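PDB 5GZT: chitinase from Paenibacillus sp. FPU-7, which probably catalyses the random endo-hydrolysis of N-acetyl-beta-D-glucosaminide (1->4)-beta-linkages in chitin and chitodextrins. Local coordinates for residues Thr673-Leu678 with Ala709-Ala714; Val652-Tyr657 with Thr749-Ala754; Tyr577-Asp582 with Leu683-Ser688; Ile701-Ala706 with Val715-Asn720. All blocks are in the same frame, centred on the assembly; numbering follows the deposited sequence.

Contact 1: Thr673-Leu678 with Ala709-Ala714; sequences TFILPL and ADHRNA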
loop_
_atom_site.group_PDB
_atom_site.type_symbol
_atom_site.label_atom_id
_atom_site.label_comp_id
_atom_site.label_asym_id
_atom_site.label_seq_id
_atom_site.Cartn_x
_atom_site.Cartn_y
_atom_site.Cartn_z
ATOM N N THR B 673 31.597 -7.780 -24.966
ATOM C CA THR B 673 30.493 -6.998 -24.595
ATOM C C THR B 673 30.330 -6.907 -23.093
ATOM O O THR B 673 30.268 -7.908 -22.385
ATOM C CB THR B 673 29.192 -7.629 -25.237
ATOM O OG1 THR B 673 29.415 -7.631 -26.639
ATOM C CG2 THR B 673 27.944 -6.737 -24.963
ATOM N N PHE B 674 30.219 -5.709 -22.614
ATOM C CA PHE B 674 29.856 -5.430 -21.214
ATOM C C PHE B 674 28.329 -5.245 -21.204
ATOM O O PHE B 674 27.750 -4.635 -22.171
ATOM C CB PHE B 674 30.465 -4.114 -20.760
ATOM C CG PHE B 674 31.972 -4.141 -20.699
ATOM C CD1 PHE B 674 32.622 -5.013 -19.849
ATOM C CD2 PHE B 674 32.710 -3.274 -21.441
ATOM C CE1 PHE B 674 34.021 -4.999 -19.727
ATOM C CE2 PHE B 674 34.080 -3.255 -21.330
ATOM C CZ PHE B 674 34.722 -4.129 -20.466
ATOM N N ILE B 675 27.686 -5.802 -20.194
ATOM C CA ILE B 675 26.266 -5.675 -20.035
ATOM C C ILE B 675 25.936 -5.166 -18.653
ATOM O O ILE B 675 26.320 -5.799 -17.701
ATOM C CB ILE B 675 25.534 -7.002 -20.330
ATOM C CG1 ILE B 675 25.770 -7.417 -21.792
ATOM C CG2 ILE B 675 24.002 -6.814 -20.153
ATOM C CD1 ILE B 675 25.296 -8.882 -22.028
ATOM N N LEU B 676 25.171 -4.060 -18.579
ATOM C CA LEU B 676 24.818 -3.437 -17.318
ATOM C C LEU B 676 23.290 -3.198 -17.236
ATOM O O LEU B 676 22.774 -2.188 -17.814
ATOM C CB LEU B 676 25.536 -2.101 -17.155
ATOM C CG LEU B 676 27.083 -2.151 -17.183
ATOM C CD1 LEU B 676 27.580 -1.994 -18.606
ATOM C CD2 LEU B 676 27.731 -1.090 -16.354
ATOM N N PRO B 677 22.610 -4.071 -16.522
ATOM C CA PRO B 677 21.183 -3.874 -16.195
ATOM C C PRO B 677 20.969 -2.623 -15.337
ATOM O O PRO B 677 21.855 -2.268 -14.476
ATOM C CB PRO B 677 20.802 -5.151 -15.426
ATOM C CG PRO B 677 21.868 -6.170 -15.838
ATOM C CD PRO B 677 23.118 -5.319 -15.872
ATOM N N LEU B 678 19.847 -1.954 -15.564
ATOM C CA LEU B 678 19.465 -0.888 -14.702
ATOM C C LEU B 678 18.735 -1.457 -13.516
ATOM O O LEU B 678 17.953 -2.405 -13.623
ATOM C CB LEU B 678 18.668 0.159 -15.431
ATOM C CG LEU B 678 19.430 1.185 -16.266
ATOM C CD1 LEU B 678 20.327 0.675 -17.405
ATOM C CD2 LEU B 678 18.426 2.179 -16.852
ATOM N N ALA B 709 20.589 -7.367 -26.062
ATOM C CA ALA B 709 19.687 -8.452 -26.424
ATOM C C ALA B 709 19.431 -9.377 -25.258
ATOM O O ALA B 709 20.313 -9.626 -24.436
ATOM C CB ALA B 709 20.320 -9.254 -27.631
ATOM N N ASP B 710 18.231 -9.938 -25.182
ATOM C CA ASP B 710 17.842 -10.872 -24.136
ATOM C C ASP B 710 17.858 -10.322 -22.727
ATOM O O ASP B 710 17.915 -11.084 -21.772
ATOM C CB ASP B 710 18.640 -12.172 -24.199
ATOM C CG ASP B 710 18.332 -12.934 -25.460
ATOM O OD1 ASP B 710 17.180 -12.907 -25.953
ATOM O OD2 ASP B 710 19.228 -13.555 -25.993
ATOM N N HIS B 711 17.831 -9.013 -22.598
ATOM C CA HIS B 711 17.606 -8.357 -21.329
ATOM C C HIS B 711 16.486 -7.324 -21.503
ATOM O O HIS B 711 16.394 -6.640 -22.527
ATOM C CB HIS B 711 18.873 -7.647 -20.886
ATOM C CG HIS B 711 19.918 -8.573 -20.415
ATOM N ND1 HIS B 711 20.870 -9.133 -21.237
ATOM C CD2 HIS B 711 20.115 -9.095 -19.204
ATOM C CE1 HIS B 711 21.609 -9.982 -20.558
ATOM N NE2 HIS B 711 21.213 -9.916 -19.298
ATOM N N ARG B 712 15.729 -7.134 -20.440
ATOM C CA ARG B 712 14.638 -6.198 -20.487
ATOM C C ARG B 712 15.090 -4.756 -20.355
ATOM O O ARG B 712 14.385 -3.835 -20.843
ATOM C CB ARG B 712 13.615 -6.483 -19.376
ATOM C CG ARG B 712 14.107 -6.366 -17.937
ATOM C CD ARG B 712 13.180 -7.125 -16.999
ATOM N NE ARG B 712 13.459 -6.928 -15.605
ATOM C CZ ARG B 712 14.538 -7.496 -14.971
ATOM N NH1 ARG B 712 15.374 -8.246 -15.619
ATOM N NH2 ARG B 712 14.785 -7.325 -13.678
ATOM N N ASN B 713 16.209 -4.525 -19.678
ATOM C CA ASN B 713 16.568 -3.121 -19.304
ATOM C C ASN B 713 18.058 -2.982 -18.999
ATOM O O ASN B 713 18.427 -2.665 -17.875
ATOM C CB ASN B 713 15.715 -2.808 -18.106
ATOM C CG ASN B 713 15.819 -1.397 -17.632
ATOM O OD1 ASN B 713 16.207 -0.543 -18.359
ATOM N ND2 ASN B 713 15.494 -1.155 -16.332
ATOM N N ALA B 714 18.907 -3.292 -19.973
ATOM C CA ALA B 714 20.358 -3.321 -19.763
ATOM C C ALA B 714 21.070 -2.693 -20.928
ATOM O O ALA B 714 20.690 -2.877 -22.044
ATOM C CB ALA B 714 20.856 -4.781 -19.579
#

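Contact 2: Val652-Tyr657 with Thr749-Ala754; sequences VGTSVY and TDSAPA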
loop_
_atom_site.group_PDB
_atom_site.type_symbol
_atom_site.label_atom_id
_atom_site.label_comp_id
_atom_site.label_asym_id
_atom_site.label_seq_id
_atom_site.Cartn_x
_atom_site.Cartn_y
_atom_site.Cartn_z
ATOM N N VAL B 652 19.450 7.396 -12.014
ATOM C CA VAL B 652 19.515 6.110 -12.665
ATOM C C VAL B 652 20.577 5.302 -11.864
ATOM O O VAL B 652 21.569 5.873 -11.415
ATOM C CB VAL B 652 19.926 6.268 -14.117
ATOM C CG1 VAL B 652 20.130 4.898 -14.797
ATOM C CG2 VAL B 652 18.891 7.048 -14.963
ATOM N N GLY B 653 20.310 4.028 -11.654
ATOM C CA GLY B 653 21.140 3.051 -10.927
ATOM C C GLY B 653 21.457 1.895 -11.921
ATOM O O GLY B 653 20.608 1.494 -12.789
ATOM N N THR B 654 22.692 1.403 -11.845
ATOM C CA THR B 654 23.115 0.202 -12.540
ATOM C C THR B 654 23.645 -0.951 -11.718
ATOM O O THR B 654 23.989 -0.767 -10.554
ATOM C CB THR B 654 24.203 0.589 -13.543
ATOM O OG1 THR B 654 25.379 1.047 -12.851
ATOM C CG2 THR B 654 23.720 1.612 -14.490
ATOM N N SER B 655 23.642 -2.159 -12.335
ATOM C CA SER B 655 24.285 -3.336 -11.824
ATOM C C SER B 655 25.111 -3.894 -12.981
ATOM O O SER B 655 25.143 -3.328 -14.054
ATOM C CB SER B 655 23.320 -4.359 -11.171
ATOM O OG SER B 655 22.499 -4.924 -12.179
ATOM N N VAL B 656 25.871 -4.958 -12.763
ATOM C CA VAL B 656 26.616 -5.517 -13.843
ATOM C C VAL B 656 26.182 -6.985 -14.069
ATOM O O VAL B 656 25.987 -7.756 -13.142
ATOM C CB VAL B 656 28.115 -5.514 -13.451
ATOM C CG1 VAL B 656 28.931 -6.232 -14.549
ATOM C CG2 VAL B 656 28.599 -4.094 -13.284
ATOM N N TYR B 657 26.084 -7.393 -15.323
ATOM C CA TYR B 657 25.747 -8.756 -15.623
ATOM C C TYR B 657 26.955 -9.407 -16.328
ATOM O O TYR B 657 27.268 -10.565 -16.078
ATOM C CB TYR B 657 24.568 -8.743 -16.610
ATOM C CG TYR B 657 24.169 -10.124 -17.066
ATOM C CD1 TYR B 657 23.343 -10.920 -16.297
ATOM C CD2 TYR B 657 24.563 -10.563 -18.265
ATOM C CE1 TYR B 657 22.977 -12.207 -16.707
ATOM C CE2 TYR B 657 24.280 -11.818 -18.682
ATOM C CZ TYR B 657 23.472 -12.624 -17.922
ATOM O OH TYR B 657 23.200 -13.836 -18.531
ATOM N N THR B 749 18.364 11.734 -12.892
ATOM C CA THR B 749 19.686 12.240 -13.153
ATOM C C THR B 749 20.628 11.089 -13.550
ATOM O O THR B 749 20.306 9.942 -13.377
ATOM C CB THR B 749 20.232 12.930 -11.930
ATOM O OG1 THR B 749 20.129 12.039 -10.829
ATOM C CG2 THR B 749 19.398 14.211 -11.655
ATOM N N ASP B 750 21.754 11.445 -14.128
ATOM C CA ASP B 750 22.751 10.464 -14.636
ATOM C C ASP B 750 23.113 9.431 -13.593
ATOM O O ASP B 750 23.117 9.711 -12.430
ATOM C CB ASP B 750 24.025 11.189 -15.038
ATOM C CG ASP B 750 23.832 12.134 -16.192
ATOM O OD1 ASP B 750 22.757 12.216 -16.788
ATOM O OD2 ASP B 750 24.795 12.807 -16.507
ATOM N N SER B 751 23.372 8.216 -13.991
ATOM C CA SER B 751 23.842 7.218 -13.028
ATOM C C SER B 751 25.273 7.598 -12.610
ATOM O O SER B 751 25.948 8.356 -13.274
ATOM C CB SER B 751 23.932 5.774 -13.668
ATOM O OG SER B 751 25.054 5.749 -14.596
ATOM N N ALA B 752 25.712 7.028 -11.505
ATOM C CA ALA B 752 27.098 7.103 -11.141
ATOM C C ALA B 752 27.851 6.298 -12.162
ATOM O O ALA B 752 27.229 5.440 -12.863
ATOM C CB ALA B 752 27.301 6.506 -9.724
ATOM N N PRO B 753 29.150 6.570 -12.317
ATOM C CA PRO B 753 29.965 5.845 -13.288
ATOM C C PRO B 753 30.191 4.398 -12.857
ATOM O O PRO B 753 30.853 4.097 -11.888
ATOM C CB PRO B 753 31.237 6.636 -13.378
ATOM C CG PRO B 753 31.079 7.801 -12.500
ATOM C CD PRO B 753 29.970 7.562 -11.567
ATOM N N ALA B 754 29.601 3.505 -13.599
ATOM C CA ALA B 754 29.676 2.075 -13.257
ATOM C C ALA B 754 30.993 1.524 -13.722
ATOM O O ALA B 754 31.320 1.671 -14.861
ATOM C CB ALA B 754 28.601 1.343 -14.015
HETATM O O HOH W 1 23.758 5.716 -9.833
HETATM O O HOH W 2 26.588 3.140 -11.712
#

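Contact 3: Tyr577-Asp582 with Leu683-Ser688; sequences YTRYWD and LKPVIS. With FMT (formic acid), chain H.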
loop_
_atom_site.group_PDB
_atom_site.type_symbol
_atom_site.label_atom_id
_atom_site.label_comp_id
_atom_site.label_asym_id
_atom_site.label_seq_id
_atom_site.Cartn_x
_atom_site.Cartn_y
_atom_site.Cartn_z
ATOM N N TYR B 577 10.120 -11.306 -29.034
ATOM C CA TYR B 577 9.162 -10.305 -28.575
ATOM C C TYR B 577 9.913 -8.946 -28.425
ATOM O O TYR B 577 10.924 -8.864 -27.648
ATOM C CB TYR B 577 8.509 -10.721 -27.246
ATOM C CG TYR B 577 7.425 -11.747 -27.363
ATOM C CD1 TYR B 577 7.721 -13.080 -27.431
ATOM C CD2 TYR B 577 6.107 -11.368 -27.489
ATOM C CE1 TYR B 577 6.704 -14.053 -27.605
ATOM C CE2 TYR B 577 5.093 -12.312 -27.663
ATOM C CZ TYR B 577 5.382 -13.649 -27.712
ATOM O OH TYR B 577 4.314 -14.563 -27.888
ATOM N N THR B 578 9.417 -7.895 -29.096
ATOM C CA THR B 578 10.013 -6.567 -29.051
ATOM C C THR B 578 9.276 -5.797 -27.946
ATOM O O THR B 578 8.032 -5.826 -27.863
ATOM C CB THR B 578 9.908 -5.897 -30.418
ATOM O OG1 THR B 578 10.656 -6.664 -31.331
ATOM C CG2 THR B 578 10.423 -4.524 -30.430
ATOM N N ARG B 579 10.028 -5.072 -27.138
ATOM C CA ARG B 579 9.503 -4.152 -26.124
ATOM C C ARG B 579 9.231 -2.798 -26.788
ATOM O O ARG B 579 10.085 -2.270 -27.470
ATOM C CB ARG B 579 10.486 -3.960 -24.933
ATOM C CG ARG B 579 9.814 -2.995 -23.932
ATOM C CD ARG B 579 10.534 -2.955 -22.598
ATOM N NE ARG B 579 11.918 -2.593 -22.721
ATOM C CZ ARG B 579 12.448 -1.389 -22.479
ATOM N NH1 ARG B 579 11.699 -0.282 -22.264
ATOM N NH2 ARG B 579 13.769 -1.243 -22.559
ATOM N N TYR B 580 8.004 -2.279 -26.627
ATOM C CA TYR B 580 7.604 -0.964 -27.141
ATOM C C TYR B 580 7.063 -0.138 -25.979
ATOM O O TYR B 580 6.747 -0.667 -24.949
ATOM C CB TYR B 580 6.474 -1.163 -28.161
ATOM C CG TYR B 580 6.912 -1.712 -29.500
ATOM C CD1 TYR B 580 7.830 -1.051 -30.264
ATOM C CD2 TYR B 580 6.406 -2.903 -30.001
ATOM C CE1 TYR B 580 8.201 -1.534 -31.531
ATOM C CE2 TYR B 580 6.755 -3.343 -31.276
ATOM C CZ TYR B 580 7.637 -2.672 -32.000
ATOM O OH TYR B 580 8.014 -3.141 -33.221
ATOM N N TRP B 581 6.969 1.184 -26.139
ATOM C CA TRP B 581 6.441 2.043 -25.135
ATOM C C TRP B 581 5.449 2.977 -25.823
ATOM O O TRP B 581 5.707 3.503 -26.897
ATOM C CB TRP B 581 7.593 2.882 -24.635
ATOM C CG TRP B 581 7.241 3.957 -23.615
ATOM C CD1 TRP B 581 7.291 5.320 -23.807
ATOM C CD2 TRP B 581 6.839 3.761 -22.261
ATOM N NE1 TRP B 581 6.927 5.930 -22.674
ATOM C CE2 TRP B 581 6.662 5.034 -21.704
ATOM C CE3 TRP B 581 6.536 2.627 -21.485
ATOM C CZ2 TRP B 581 6.310 5.253 -20.345
ATOM C CZ3 TRP B 581 6.212 2.833 -20.094
ATOM C CH2 TRP B 581 6.037 4.152 -19.586
ATOM N N ASP B 582 4.342 3.214 -25.158
ATOM C CA ASP B 582 3.379 4.221 -25.609
ATOM C C ASP B 582 3.612 5.445 -24.751
ATOM O O ASP B 582 3.333 5.479 -23.573
ATOM C CB ASP B 582 1.960 3.705 -25.439
ATOM C CG ASP B 582 0.873 4.721 -25.964
ATOM O OD1 ASP B 582 1.059 5.952 -25.887
ATOM O OD2 ASP B 582 -0.234 4.291 -26.277
ATOM N N LEU B 683 15.394 1.973 -19.485
ATOM C CA LEU B 683 15.844 2.406 -20.778
ATOM C C LEU B 683 14.658 2.485 -21.775
ATOM O O LEU B 683 13.738 1.674 -21.755
ATOM C CB LEU B 683 16.895 1.476 -21.400
ATOM C CG LEU B 683 18.180 1.175 -20.602
ATOM C CD1 LEU B 683 18.977 0.121 -21.318
ATOM C CD2 LEU B 683 18.937 2.488 -20.464
ATOM N N LYS B 684 14.746 3.489 -22.652
ATOM C CA LYS B 684 14.027 3.459 -23.925
ATOM C C LYS B 684 14.292 2.099 -24.585
ATOM O O LYS B 684 15.428 1.537 -24.515
ATOM C CB LYS B 684 14.516 4.558 -24.839
ATOM C CG LYS B 684 14.209 5.978 -24.315
ATOM C CD LYS B 684 14.777 7.068 -25.243
ATOM C CE LYS B 684 16.246 7.248 -25.050
ATOM N NZ LYS B 684 16.980 8.054 -26.082
ATOM N N PRO B 685 13.312 1.590 -25.287
ATOM C CA PRO B 685 13.539 0.316 -25.942
ATOM C C PRO B 685 14.768 0.317 -26.853
ATOM O O PRO B 685 15.428 -0.736 -26.987
ATOM C CB PRO B 685 12.220 0.077 -26.716
ATOM C CG PRO B 685 11.217 0.854 -25.927
ATOM C CD PRO B 685 11.896 2.016 -25.305
ATOM N N VAL B 686 15.039 1.475 -27.486
ATOM C CA VAL B 686 16.201 1.735 -28.300
ATOM C C VAL B 686 16.891 3.022 -27.769
ATOM O O VAL B 686 16.337 4.133 -27.941
ATOM C CB VAL B 686 15.898 1.856 -29.813
ATOM C CG1 VAL B 686 17.139 2.233 -30.602
ATOM C CG2 VAL B 686 15.383 0.511 -30.375
ATOM N N ILE B 687 18.114 2.870 -27.210
ATOM C CA ILE B 687 18.951 3.987 -26.837
ATOM C C ILE B 687 19.772 4.464 -27.969
ATOM O O ILE B 687 19.950 3.745 -28.952
ATOM C CB ILE B 687 19.832 3.681 -25.624
ATOM C CG1 ILE B 687 20.862 2.575 -25.888
ATOM C CG2 ILE B 687 18.955 3.224 -24.479
ATOM C CD1 ILE B 687 21.914 2.473 -24.765
ATOM N N SER B 688 20.269 5.670 -27.838
ATOM C CA SER B 688 21.168 6.315 -28.821
ATOM C C SER B 688 22.551 6.529 -28.197
ATOM O O SER B 688 22.702 6.464 -26.944
ATOM C CB SER B 688 20.585 7.651 -29.261
ATOM O OG SER B 688 19.374 7.408 -30.001
HETATM C C FMT H . 8.805 0.564 -21.970
HETATM O O1 FMT H . 8.881 -0.188 -23.002
HETATM O O2 FMT H . 8.893 0.332 -20.600
#

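Contact 4: Ile701-Ala706 with Val715-Asn720; sequences ITYTVA and VAVYVN. With FMT (formic acid), chain J.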
loop_
_atom_site.group_PDB
_atom_site.type_symbol
_atom_site.label_atom_id
_atom_site.label_comp_id
_atom_site.label_asym_id
_atom_site.label_seq_id
_atom_site.Cartn_x
_atom_site.Cartn_y
_atom_site.Cartn_z
ATOM N N ILE B 701 40.680 1.828 -30.039
ATOM C CA ILE B 701 39.739 0.749 -29.985
ATOM C C ILE B 701 38.328 1.345 -30.059
ATOM O O ILE B 701 37.969 2.208 -29.292
ATOM C CB ILE B 701 39.867 -0.118 -28.768
ATOM C CG1 ILE B 701 41.250 -0.743 -28.561
ATOM C CG2 ILE B 701 38.830 -1.237 -28.833
ATOM C CD1 ILE B 701 41.623 -1.630 -29.686
ATOM N N THR B 702 37.553 0.925 -31.044
ATOM C CA THR B 702 36.184 1.477 -31.185
ATOM C C THR B 702 35.135 0.666 -30.377
ATOM O O THR B 702 35.356 -0.467 -30.001
ATOM C CB THR B 702 35.797 1.563 -32.639
ATOM O OG1 THR B 702 35.843 0.252 -33.192
ATOM C CG2 THR B 702 36.814 2.466 -33.339
ATOM N N TYR B 703 34.041 1.310 -30.033
ATOM C CA TYR B 703 33.001 0.629 -29.304
ATOM C C TYR B 703 31.706 1.290 -29.703
ATOM O O TYR B 703 31.690 2.431 -30.151
ATOM C CB TYR B 703 33.206 0.796 -27.781
ATOM C CG TYR B 703 33.189 2.231 -27.340
ATOM C CD1 TYR B 703 34.363 3.011 -27.322
ATOM C CD2 TYR B 703 32.030 2.827 -26.922
ATOM C CE1 TYR B 703 34.346 4.344 -26.919
ATOM C CE2 TYR B 703 32.012 4.169 -26.509
ATOM C CZ TYR B 703 33.190 4.877 -26.495
ATOM O OH TYR B 703 33.164 6.153 -26.125
ATOM N N THR B 704 30.615 0.590 -29.456
ATOM C CA THR B 704 29.247 1.179 -29.616
ATOM C C THR B 704 28.423 0.828 -28.371
ATOM O O THR B 704 28.838 -0.088 -27.567
ATOM C CB THR B 704 28.563 0.513 -30.821
ATOM O OG1 THR B 704 28.534 -0.888 -30.626
ATOM C CG2 THR B 704 29.284 0.737 -32.134
ATOM N N VAL B 705 27.329 1.560 -28.116
ATOM C CA VAL B 705 26.458 1.222 -27.024
ATOM C C VAL B 705 25.074 0.932 -27.627
ATOM O O VAL B 705 24.733 1.521 -28.626
ATOM C CB VAL B 705 26.355 2.305 -25.975
ATOM C CG1 VAL B 705 27.744 2.644 -25.476
ATOM C CG2 VAL B 705 25.697 3.541 -26.564
ATOM N N ALA B 706 24.323 0.007 -27.025
ATOM C CA ALA B 706 23.003 -0.369 -27.489
ATOM C C ALA B 706 22.308 -1.001 -26.293
ATOM O O ALA B 706 22.901 -1.206 -25.177
ATOM C CB ALA B 706 23.064 -1.359 -28.681
ATOM N N VAL B 715 22.133 -1.974 -20.651
ATOM C CA VAL B 715 23.007 -1.450 -21.628
ATOM C C VAL B 715 24.041 -2.467 -22.001
ATOM O O VAL B 715 24.596 -3.105 -21.133
ATOM C CB VAL B 715 23.778 -0.230 -21.023
ATOM C CG1 VAL B 715 24.868 0.261 -21.978
ATOM C CG2 VAL B 715 22.801 0.891 -20.775
ATOM N N ALA B 716 24.313 -2.574 -23.296
ATOM C CA ALA B 716 25.434 -3.286 -23.864
ATOM C C ALA B 716 26.436 -2.301 -24.373
ATOM O O ALA B 716 26.072 -1.322 -25.060
ATOM C CB ALA B 716 25.008 -4.141 -25.034
ATOM N N VAL B 717 27.703 -2.533 -24.015
ATOM C CA VAL B 717 28.803 -1.793 -24.576
ATOM C C VAL B 717 29.551 -2.763 -25.391
ATOM O O VAL B 717 30.206 -3.634 -24.821
ATOM C CB VAL B 717 29.721 -1.129 -23.509
ATOM C CG1 VAL B 717 30.843 -0.360 -24.194
ATOM C CG2 VAL B 717 28.959 -0.216 -22.576
ATOM N N TYR B 718 29.523 -2.636 -26.720
ATOM C CA TYR B 718 30.210 -3.581 -27.623
ATOM C C TYR B 718 31.633 -3.039 -27.877
ATOM O O TYR B 718 31.805 -1.933 -28.426
ATOM C CB TYR B 718 29.454 -3.717 -28.962
ATOM C CG TYR B 718 28.021 -4.271 -28.811
ATOM C CD1 TYR B 718 27.759 -5.626 -28.561
ATOM C CD2 TYR B 718 26.930 -3.423 -28.950
ATOM C CE1 TYR B 718 26.451 -6.079 -28.400
ATOM C CE2 TYR B 718 25.661 -3.878 -28.858
ATOM C CZ TYR B 718 25.402 -5.152 -28.564
ATOM O OH TYR B 718 24.029 -5.446 -28.421
ATOM N N VAL B 719 32.645 -3.737 -27.361
ATOM C CA VAL B 719 34.051 -3.359 -27.600
ATOM C C VAL B 719 34.451 -4.103 -28.871
ATOM O O VAL B 719 34.414 -5.334 -28.951
ATOM C CB VAL B 719 34.936 -3.757 -26.406
ATOM C CG1 VAL B 719 36.392 -3.434 -26.682
ATOM C CG2 VAL B 719 34.484 -2.965 -25.171
ATOM N N ASN B 720 34.850 -3.364 -29.856
ATOM C CA ASN B 720 35.281 -3.937 -31.141
ATOM C C ASN B 720 36.503 -4.736 -31.109
ATOM O O ASN B 720 36.679 -5.702 -31.904
ATOM C CB ASN B 720 35.612 -2.851 -32.078
ATOM C CG ASN B 720 34.753 -2.885 -33.247
ATOM O OD1 ASN B 720 34.932 -3.784 -34.123
ATOM N ND2 ASN B 720 33.753 -1.947 -33.289
HETATM C C FMT J . 31.387 8.336 -24.959
HETATM O O1 FMT J . 30.900 7.170 -24.952
HETATM O O2 FMT J . 30.657 9.501 -24.962
#

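Contact 1: Thr673-Leu678 with Ala709-Ala714
In the antiparallel sheet of the immunoglobulin-like domain, where strand 668-678 runs beside strand 714-723, Pro677 and Ala714 form a non-hydrogen-bonded pair with their CA atoms 3.7 Å apart. Their side chains lie on the same face, Pro677 CG standing 4.1 Å from Ala714 CB. Such a pair exchanges no backbone N-H...O bond, which is compatible with a proline here. The register is secured one residue further on, where Leu678 N donates to Asn713 O over 2.8 Å in an almost straight bond (172° at the hydrogen).

Ile675 links this pair to His711. Its CG2 touches Ala714 CB at 3.8 Å and also makes a CH-pi contact, 4.1 Å from the centroid of the His711 ring and 17° off its normal. The ring is oriented by ND1, which donates to Ala709 O at 3.3 Å from above the carbonyl plane, and by an edge-to-face meeting with Tyr657. With a serine in place of His711, Ile675 CG2 would probably lose the flat surface beneath it and Ala709 O its ring donor.

Asn713 carries CG anti to the backbone N (chi1 -175°), which lays its amide across Leu678 at about a right angle. OD1 accepts from Leu683 N, ND2 bonds to Gly681 O, and this same ND2 passes 3.6 Å from Leu678 CB.

Contact 2: Val652-Tyr657 with Thr749-Ala754
Val652 holds CG1 anti to its backbone N (chi1 175°), a rotation that sets CG1 4.1 Å from Ser751 CB and brings CG2 to 3.6 Å from Thr749 O. Two residues along, Thr654 has OG1 tucked between the backbone N and the carbonyl carbon (chi1 66°), and that oxygen faces Ala754 CB at 3.4 Å. The Ser751 hydroxyl donates to Ala752 O over 2.8 Å from above the carbonyl plane, while Val738 N is bonded to the same OG.

The backbones meet at one end. Val652 N donates to Thr749 O at 3.0 Å, nearly straight at 174°, and Val652 O in turn lies 3.1 Å from Ser751 CA in a CA-H...O contact.

Segment 652-657 leads toward strand 660-662 of the immunoglobulin-like domain, and 749-754 belongs to the loop that runs into strand 754-759. Ser655 and Tyr657 bond through their backbones to strand 668-678, whereas strand 660-662, just beyond, pairs in parallel with strand 754-759; the chain thus bonds first to one sheet and then to the other, consistent with the edge-strand switch known from many immunoglobulin-like sandwiches.

From Val652 toward Thr654 the two backbones draw apart, and water takes over the bridging. One molecule donates to Val652 O and accepts from Ala752 N at 2.9 Å. A second lies 2.7 Å from Thr654 OG1 and donates to Ala752 O, which therefore receives both this water and the Ser751 hydroxyl.

Contact 3: Tyr577-Asp582 with Leu683-Ser688
Arg579 reaches out from strand 578-582 to Pro685 and Leu683, its CB directed at the loop and CG anti to the backbone N (chi1 -179°). CG and CD run past O1 of a bound formic acid, CG at 3.1 Å and CD at 3.2 Å, and Trp581 lies beside the same molecule. The chain then bends at chi3 (57°), which swings the guanidinium end-on against Leu683. NH1 and NH2 both donate to Leu683 O, NH1 at 2.9 Å and NH2 at 3.0 Å, with that oxygen in the guanidinium plane. NH1 also donates to the formic acid O1 at 2.9 Å. Over one face of the group lies Pro685 CA, 3.6 Å above the plane.

Strand 578-582 is an outermost strand of an antiparallel sheet in the first family 18 domain, consistent with the alpha+beta insertion of such chitinases, so the arginine ties that sheet to a loop of the immunoglobulin-like domain. A methionine in its place would probably leave Leu683 O without either of these donors.

Pro685 also meets the strand directly: its CB sits 3.3 Å from Arg579 O. Its CG approaches Trp581 CB at 4.3 Å; the indole NE1 bonds to Asp583 OD1.

Contact 4: Ile701-Ala706 with Val715-Asn720
Val705 and Val717 sit at the apolar centre of the beta hairpin of strands 703-707 and 714-723, a non-hydrogen-bonded pair with Val705 CG1 4.3 Å from Val717 CG2. On the same face Tyr703 CD2 nears Val717 CG1. Further out, Val719 CG1 of this face meets Ile701 CG2 at 3.9 Å. Val694 of strand 692-695 packs on Tyr703, Val705 and Val717, joining this face to the other sheet of the domain. Tyr703 OH donates to O1 of a formic acid at 2.7 Å, a molecule also bonded to Val694 N.

The opposite face holds Thr704, Ala706, Ala716 and Tyr718. Tyr718, with CG anti to the carbonyl carbon (chi1 -62°), spreads its ring over Ala716 CB; Ala706 CB comes to the ring edge, 3.6 Å from CE2. Thr704 OG1 lies at that edge too, 3.4 Å from CD2.

Between the faces, Thr704 and Tyr718 exchange two backbone bonds, as do Ala706 and Ala716, where Ala716 N reaches Ala706 O at 2.7 Å. Asn720 N adds a bond to Thr702 O (2.9 Å). The N-to-C directions of 703-706 and 715-719 differ by 163°, and five backbone bonds hold this register; the Val705 face is largely apolar, the Thr704 face mixed.

How the contacts relate
Contacts 1 and 4 share the sheet of strands 668-678 and 714-723: Leu676 N reaches Val715 O at 2.8 Å, with centres 12 Å apart. Contact 2 adjoins contact 1 through Ser655 N, 2.8 Å from Pro677 O, and Leu676 CD2, packed 3.5 Å from Ala754 CB. Contact 3 is the interdomain one, and Asn713 OD1, 2.9 Å from Leu683 N, couples its loop to contact 1. Contact 3 brushes contact 4, where Ile687 CD1 packs on Ala706, whereas contacts 2 and 3 do not touch, their nearest atoms about 6 Å apart. Formic acid at contacts 3 and 4 probably comes from the crystallisation liquor; the sodium site (Glu44, Thr50, Phe52, Ser72) belongs to none of the four.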